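Long-range contact in deoxyhypusine synthase, putative (Entamoeba histolytica, PDB 7L9R), which probably acts as a deoxyhypusine synthase, an NAD-dependent transferase that would make deoxyhypusine on the translation factor eIF5A: residues V110-T121 / W209-P220. Residues are numbered along the deposited sequence; the frame is centred on the assembly and turned at random.
Sequences VEHKCVDYIVTT and WAAKNNITIFCP
Ile118 and Phe218 sit at the centre of a parallel strand pairing, strand 117-120 against 216-218, whose segment axes approach to 4.6 Å at 21°. Three backbone bonds define it: Ile118 N to Thr216 O, Phe218 N to Ile118 O (2.8 Å) and Thr120 N to Phe218 O. On one face Ile118 and Ile217 lie side by side, CB of Ile118 4.0 Å from CG1 of Ile217. On the other, Tyr117 CD1 reaches the edge of the Phe218 ring, 3.6 Å from CE2.

Ile215 bridges this sheet to the helix ends. Its chain, extended beyond CG1, carries CD1 to Val110 and within 3.3 Å of Val115 O, while CG2 sits by Asp116 O. Here Asn213 ND2 binds Val110 O at 2.9 Å (N-H...O 157°), with a weak, bent bond to Glu111 O; Val110 O also accepts from Lys113 N in the Schellman motif that ends helix 102-111. Glu111, salt-bridged to Arg107, makes a close CH-pi contact, CG 3.6 Å from the centroid of the Trp209 six-membered ring and 2° off its normal.

The solvent side is looser: the extended Lys113 chain crosses Asn213 at about a right angle, CE of Lys113 3.5 Å from OD1 of Asn213, and a water links Asp116 O to Asn214 O.

The six-stranded parallel sheet has Rossmann-like order, with 216-218 its outermost third strand and 117-120 between it and 87-93. Helix 247-258 covers the Tyr117-Phe218 face, and helix 189-200 touches Ile217.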
ATOM      1  N   VAL B 110      -4.632  -6.419  30.894  1.00 44.86           N
ATOM      2  CA  VAL B 110      -5.526  -5.681  31.780  0.51 47.32           C
ATOM      3  C   VAL B 110      -5.718  -6.425  33.097  1.00 46.22           C
ATOM      4  O   VAL B 110      -5.808  -5.795  34.158  1.00 39.40           O
ATOM      5  CB  VAL B 110      -6.874  -5.375  31.088  0.51 45.80           C
ATOM      6  CG1 VAL B 110      -6.641  -4.664  29.764  0.51 43.92           C
ATOM      7  CG2 VAL B 110      -7.706  -6.633  30.881  0.51 43.01           C
ATOM      8  N   GLU B 111      -5.760  -7.760  33.061  1.00 50.41           N
ATOM      9  CA  GLU B 111      -5.877  -8.540  34.291  1.00 50.94           C
ATOM     10  C   GLU B 111      -4.757  -8.196  35.264  1.00 51.29           C
ATOM     11  O   GLU B 111      -4.978  -8.121  36.476  1.00 49.77           O
ATOM     12  CB  GLU B 111      -5.862 -10.036  33.960  1.00 50.12           C
ATOM     13  CG  GLU B 111      -5.668 -10.981  35.159  1.00 52.17           C
ATOM     14  CD  GLU B 111      -5.558 -12.452  34.734  1.00 63.62           C
ATOM     15  OE1 GLU B 111      -5.796 -12.756  33.544  1.00 56.13           O
ATOM     16  OE2 GLU B 111      -5.224 -13.311  35.582  1.00 70.25           O
ATOM     17  N   HIS B 112      -3.560  -7.920  34.748  1.00 56.27           N
ATOM     18  CA  HIS B 112      -2.398  -7.685  35.593  1.00 53.49           C
ATOM     19  C   HIS B 112      -2.027  -6.215  35.695  1.00 55.87           C
ATOM     20  O   HIS B 112      -0.920  -5.893  36.141  1.00 56.34           O
ATOM     21  CB  HIS B 112      -1.218  -8.513  35.087  1.00 53.57           C
ATOM     22  CG  HIS B 112      -1.420  -9.987  35.259  1.00 53.14           C
ATOM     23  ND1 HIS B 112      -1.275 -10.619  36.477  1.00 56.48           N
ATOM     24  CD2 HIS B 112      -1.799 -10.945  34.381  1.00 48.72           C
ATOM     25  CE1 HIS B 112      -1.536 -11.907  36.336  1.00 51.22           C
ATOM     26  NE2 HIS B 112      -1.858 -12.131  35.074  1.00 57.09           N
ATOM     27  N   LYS B 113      -2.946  -5.318  35.318  1.00 49.86           N
ATOM     28  CA  LYS B 113      -2.768  -3.876  35.480  1.00 48.61           C
ATOM     29  C   LYS B 113      -1.504  -3.380  34.783  1.00 53.02           C
ATOM     30  O   LYS B 113      -0.854  -2.436  35.239  1.00 52.07           O
ATOM     31  CB  LYS B 113      -2.757  -3.486  36.958  1.00 50.88           C
ATOM     32  CG  LYS B 113      -4.004  -3.902  37.701  1.00 61.53           C
ATOM     33  CD  LYS B 113      -3.995  -3.383  39.134  1.00 64.42           C
ATOM     34  CE  LYS B 113      -5.246  -3.822  39.884  1.00 79.27           C
ATOM     35  NZ  LYS B 113      -5.306  -3.266  41.266  1.00 91.59           N
ATOM     36  N   CYS B 114      -1.187  -3.995  33.641  1.00 50.79           N
ATOM     37  CA  CYS B 114      -0.035  -3.589  32.847  1.00 51.61           C
ATOM     38  C   CYS B 114      -0.269  -2.290  32.097  1.00 56.10           C
ATOM     39  O   CYS B 114       0.704  -1.641  31.694  1.00 56.77           O
ATOM     40  CB  CYS B 114       0.321  -4.687  31.849  1.00 54.63           C
ATOM     41  SG  CYS B 114       0.899  -6.197  32.630  1.00 62.11           S
ATOM     42  N   VAL B 115      -1.529  -1.915  31.870  1.00 54.04           N
ATOM     43  CA  VAL B 115      -1.872  -0.676  31.191  1.00 51.77           C
ATOM     44  C   VAL B 115      -2.939   0.046  32.001  1.00 49.14           C
ATOM     45  O   VAL B 115      -3.618  -0.539  32.845  1.00 54.02           O
ATOM     46  CB  VAL B 115      -2.348  -0.913  29.743  1.00 50.10           C
ATOM     47  CG1 VAL B 115      -1.309  -1.712  28.969  1.00 41.99           C
ATOM     48  CG2 VAL B 115      -3.697  -1.622  29.727  1.00 48.44           C
ATOM     49  N   ASP B 116      -3.071   1.343  31.740  1.00 57.22           N
ATOM     50  CA  ASP B 116      -3.979   2.200  32.490  1.00 50.87           C
ATOM     51  C   ASP B 116      -5.225   2.594  31.716  1.00 56.11           C
ATOM     52  O   ASP B 116      -6.277   2.803  32.326  1.00 53.78           O
ATOM     53  CB  ASP B 116      -3.244   3.466  32.933  1.00 47.94           C
ATOM     54  CG  ASP B 116      -2.010   3.148  33.765  1.00 63.15           C
ATOM     55  OD1 ASP B 116      -2.135   2.382  34.748  1.00 61.47           O
ATOM     56  OD2 ASP B 116      -0.914   3.646  33.429  1.00 60.04           O
ATOM     57  N   TYR B 117      -5.133   2.688  30.393  1.00 50.95           N
ATOM     58  CA  TYR B 117      -6.247   3.098  29.556  1.00 49.14           C
ATOM     59  C   TYR B 117      -6.177   2.332  28.251  1.00 47.26           C
ATOM     60  O   TYR B 117      -5.092   1.994  27.772  1.00 51.25           O
ATOM     61  CB  TYR B 117      -6.228   4.602  29.243  1.00 45.72           C
ATOM     62  CG  TYR B 117      -6.375   5.505  30.440  1.00 48.49           C
ATOM     63  CD1 TYR B 117      -7.631   5.809  30.950  1.00 50.71           C
ATOM     64  CD2 TYR B 117      -5.263   6.079  31.046  1.00 50.42           C
ATOM     65  CE1 TYR B 117      -7.778   6.645  32.037  1.00 53.74           C
ATOM     66  CE2 TYR B 117      -5.398   6.921  32.143  1.00 50.08           C
ATOM     67  CZ  TYR B 117      -6.662   7.199  32.633  1.00 59.07           C
ATOM     68  OH  TYR B 117      -6.826   8.037  33.715  1.00 61.41           O
ATOM     69  N   ILE B 118      -7.342   2.089  27.666  1.00 43.82           N
ATOM     70  CA  ILE B 118      -7.449   1.456  26.362  1.00 41.15           C
ATOM     71  C   ILE B 118      -8.252   2.367  25.444  1.00 46.25           C
ATOM     72  O   ILE B 118      -9.219   3.005  25.874  1.00 44.17           O
ATOM     73  CB  ILE B 118      -8.097   0.062  26.459  1.00 40.16           C
ATOM     74  CG1 ILE B 118      -7.130  -0.926  27.112  1.00 46.54           C
ATOM     75  CG2 ILE B 118      -8.521  -0.441  25.090  1.00 41.92           C
ATOM     76  CD1 ILE B 118      -7.704  -2.313  27.252  1.00 42.06           C
ATOM     77  N   VAL B 119      -7.820   2.466  24.193  1.00 41.56           N
ATOM     78  CA  VAL B 119      -8.596   3.091  23.131  1.00 44.03           C
ATOM     79  C   VAL B 119      -8.798   2.042  22.055  1.00 43.61           C
ATOM     80  O   VAL B 119      -7.845   1.354  21.671  1.00 44.99           O
ATOM     81  CB  VAL B 119      -7.899   4.339  22.560  1.00 46.70           C
ATOM     82  CG1 VAL B 119      -8.779   4.991  21.508  1.00 53.26           C
ATOM     83  CG2 VAL B 119      -7.577   5.330  23.669  1.00 41.13           C
ATOM     84  N   THR B 120     -10.035   1.869  21.605  1.00 38.81           N
ATOM     85  CA  THR B 120     -10.285   0.879  20.569  1.00 47.47           C
ATOM     86  C   THR B 120     -11.387   1.383  19.640  1.00 44.16           C
ATOM     87  O   THR B 120     -11.865   2.515  19.764  1.00 42.82           O
ATOM     88  CB  THR B 120     -10.601  -0.494  21.182  1.00 43.41           C
ATOM     89  OG1 THR B 120     -10.645  -1.475  20.139  1.00 44.11           O
ATOM     90  CG2 THR B 120     -11.924  -0.474  21.932  1.00 42.52           C
ATOM     91  N   THR B 121     -11.784   0.535  18.698  1.00 41.24           N
ATOM     92  CA  THR B 121     -12.634   0.934  17.587  1.00 45.78           C
ATOM     93  C   THR B 121     -13.932   0.134  17.587  1.00 50.05           C
ATOM     94  O   THR B 121     -14.114  -0.806  18.369  1.00 48.75           O
ATOM     95  CB  THR B 121     -11.912   0.730  16.252  1.00 48.03           C
ATOM     96  OG1 THR B 121     -11.637  -0.666  16.083  1.00 44.77           O
ATOM     97  CG2 THR B 121     -10.595   1.496  16.244  1.00 47.26           C
ATOM     98  N   TRP B 209     -12.286  -7.697  33.171  1.00 49.87           N
ATOM     99  CA  TRP B 209     -11.078  -7.371  33.921  1.00 52.19           C
ATOM    100  C   TRP B 209     -10.785  -5.876  33.902  1.00 51.37           C
ATOM    101  O   TRP B 209     -10.170  -5.359  34.841  1.00 54.36           O
ATOM    102  CB  TRP B 209      -9.888  -8.156  33.375  1.00 48.26           C
ATOM    103  CG  TRP B 209      -9.802  -9.557  33.925  1.00 54.36           C
ATOM    104  CD1 TRP B 209     -10.119 -10.712  33.275  1.00 46.88           C
ATOM    105  CD2 TRP B 209      -9.377  -9.939  35.239  1.00 50.41           C
ATOM    106  NE1 TRP B 209      -9.918 -11.786  34.096  1.00 56.50           N
ATOM    107  CE2 TRP B 209      -9.461 -11.343  35.309  1.00 56.11           C
ATOM    108  CE3 TRP B 209      -8.933  -9.231  36.361  1.00 56.16           C
ATOM    109  CZ2 TRP B 209      -9.118 -12.059  36.460  1.00 52.14           C
ATOM    110  CZ3 TRP B 209      -8.587  -9.948  37.511  1.00 62.02           C
ATOM    111  CH2 TRP B 209      -8.679 -11.346  37.545  1.00 54.55           C
ATOM    112  N   ALA B 210     -11.194  -5.168  32.847  1.00 47.90           N
ATOM    113  CA  ALA B 210     -11.013  -3.721  32.847  1.00 49.74           C
ATOM    114  C   ALA B 210     -11.897  -3.061  33.895  1.00 52.39           C
ATOM    115  O   ALA B 210     -11.470  -2.120  34.574  1.00 48.60           O
ATOM    116  CB  ALA B 210     -11.290  -3.150  31.462  1.00 41.94           C
ATOM    117  N   ALA B 211     -13.129  -3.548  34.043  1.00 44.46           N
ATOM    118  CA  ALA B 211     -14.000  -3.019  35.082  1.00 49.34           C
ATOM    119  C   ALA B 211     -13.476  -3.377  36.469  1.00 59.56           C
ATOM    120  O   ALA B 211     -13.528  -2.549  37.387  1.00 58.61           O
ATOM    121  CB  ALA B 211     -15.426  -3.533  34.887  1.00 44.28           C
ATOM    122  N   LYS B 212     -12.957  -4.602  36.643  1.00 53.60           N
ATOM    123  CA  LYS B 212     -12.419  -4.991  37.946  1.00 57.07           C
ATOM    124  C   LYS B 212     -11.251  -4.103  38.358  1.00 59.92           C
ATOM    125  O   LYS B 212     -11.188  -3.642  39.503  1.00 69.46           O
ATOM    126  CB  LYS B 212     -11.968  -6.455  37.943  1.00 71.43           C
ATOM    127  CG  LYS B 212     -13.048  -7.489  38.231  1.00 72.20           C
ATOM    128  CD  LYS B 212     -12.425  -8.726  38.922  1.00 93.18           C
ATOM    129  CE  LYS B 212     -13.189 -10.020  38.630  1.00 93.56           C
ATOM    130  NZ  LYS B 212     -12.573 -10.822  37.519  1.00 79.93           N
ATOM    131  N   ASN B 213     -10.325  -3.833  37.437  1.00 56.35           N
ATOM    132  CA  ASN B 213      -9.110  -3.101  37.770  1.00 58.96           C
ATOM    133  C   ASN B 213      -9.184  -1.626  37.395  1.00 60.91           C
ATOM    134  O   ASN B 213      -8.150  -0.946  37.377  1.00 58.42           O
ATOM    135  CB  ASN B 213      -7.895  -3.766  37.120  1.00 60.89           C
ATOM    136  CG  ASN B 213      -7.681  -5.180  37.617  1.00 62.74           C
ATOM    137  OD1 ASN B 213      -8.072  -5.509  38.734  1.00 66.25           O
ATOM    138  ND2 ASN B 213      -7.045  -6.015  36.806  1.00 61.50           N
ATOM    139  N   ASN B 214     -10.386  -1.112  37.134  1.00 56.32           N
ATOM    140  CA  ASN B 214     -10.596   0.310  36.886  1.00 57.83           C
ATOM    141  C   ASN B 214      -9.691   0.802  35.764  1.00 60.18           C
ATOM    142  O   ASN B 214      -9.037   1.845  35.857  1.00 63.08           O
ATOM    143  CB  ASN B 214     -10.389   1.129  38.160  1.00 55.30           C
ATOM    144  CG  ASN B 214     -11.328   0.715  39.261  1.00 68.60           C
ATOM    145  OD1 ASN B 214     -10.911   0.448  40.388  1.00 76.94           O
ATOM    146  ND2 ASN B 214     -12.611   0.645  38.937  1.00 78.37           N
ATOM    147  N   ILE B 215      -9.648   0.025  34.693  1.00 55.42           N
ATOM    148  CA  ILE B 215      -8.974   0.428  33.473  1.00 51.06           C
ATOM    149  C   ILE B 215     -10.060   0.914  32.522  1.00 53.59           C
ATOM    150  O   ILE B 215     -10.932   0.146  32.096  1.00 48.63           O
ATOM    151  CB  ILE B 215      -8.128  -0.712  32.895  1.00 50.23           C
ATOM    152  CG1 ILE B 215      -6.933  -0.957  33.834  1.00 52.27           C
ATOM    153  CG2 ILE B 215      -7.656  -0.378  31.486  1.00 48.50           C
ATOM    154  CD1 ILE B 215      -6.282  -2.318  33.708  1.00 45.30           C
ATOM    155  N   THR B 216     -10.027   2.209  32.225  1.00 48.37           N
ATOM    156  CA  THR B 216     -11.073   2.837  31.435  1.00 46.65           C
ATOM    157  C   THR B 216     -10.831   2.569  29.957  1.00 48.95           C
ATOM    158  O   THR B 216      -9.704   2.704  29.466  1.00 48.30           O
ATOM    159  CB  THR B 216     -11.108   4.338  31.725  1.00 52.36           C
ATOM    160  OG1 THR B 216     -11.270   4.540  33.138  1.00 51.85           O
ATOM    161  CG2 THR B 216     -12.257   5.017  30.979  1.00 49.09           C
ATOM    162  N   ILE B 217     -11.893   2.184  29.252  1.00 44.57           N
ATOM    163  CA  ILE B 217     -11.832   1.842  27.834  1.00 46.60           C
ATOM    164  C   ILE B 217     -12.615   2.895  27.058  1.00 49.70           C
ATOM    165  O   ILE B 217     -13.824   3.058  27.259  1.00 44.80           O
ATOM    166  CB  ILE B 217     -12.389   0.434  27.566  1.00 44.61           C
ATOM    167  CG1 ILE B 217     -11.580  -0.619  28.330  1.00 42.27           C
ATOM    168  CG2 ILE B 217     -12.396   0.137  26.070  1.00 39.72           C
ATOM    169  CD1 ILE B 217     -12.134  -2.023  28.214  1.00 41.39           C
ATOM    170  N   PHE B 218     -11.920   3.623  26.191  1.00 41.26           N
ATOM    171  CA  PHE B 218     -12.541   4.610  25.323  1.00 46.67           C
ATOM    172  C   PHE B 218     -12.863   3.984  23.973  1.00 45.47           C
ATOM    173  O   PHE B 218     -12.074   3.199  23.433  1.00 44.47           O
ATOM    174  CB  PHE B 218     -11.622   5.819  25.138  1.00 42.23           C
ATOM    175  CG  PHE B 218     -11.312   6.532  26.418  1.00 45.36           C
ATOM    176  CD1 PHE B 218     -12.219   7.420  26.968  1.00 39.30           C
ATOM    177  CD2 PHE B 218     -10.121   6.291  27.087  1.00 47.34           C
ATOM    178  CE1 PHE B 218     -11.943   8.074  28.159  1.00 47.60           C
ATOM    179  CE2 PHE B 218      -9.836   6.939  28.284  1.00 57.30           C
ATOM    180  CZ  PHE B 218     -10.748   7.834  28.819  1.00 53.22           C
ATOM    181  N   CYS B 219     -14.038   4.320  23.443  1.00 40.84           N
ATOM    182  CA  CYS B 219     -14.483   3.820  22.149  1.00 43.66           C
ATOM    183  C   CYS B 219     -15.497   4.797  21.566  1.00 45.47           C
ATOM    184  O   CYS B 219     -16.707   4.541  21.610  1.00 44.10           O
ATOM    185  CB  CYS B 219     -15.081   2.415  22.277  1.00 37.03           C
ATOM    186  SG  CYS B 219     -15.486   1.632  20.694  1.00 45.86           S
ATOM    187  N   PRO B 220     -15.041   5.922  21.011  1.00 47.36           N
ATOM    188  CA  PRO B 220     -15.991   6.925  20.500  1.00 44.90           C
ATOM    189  C   PRO B 220     -16.944   6.384  19.449  1.00 40.05           C
ATOM    190  O   PRO B 220     -18.075   6.869  19.344  1.00 40.14           O
ATOM    191  CB  PRO B 220     -15.069   8.005  19.913  1.00 43.46           C
ATOM    192  CG  PRO B 220     -13.773   7.823  20.611  1.00 54.73           C
ATOM    193  CD  PRO B 220     -13.641   6.351  20.856  1.00 45.33           C
TER
HETATM  194  O   HOH W   1      -6.954   4.140  34.845  1.00 63.57           O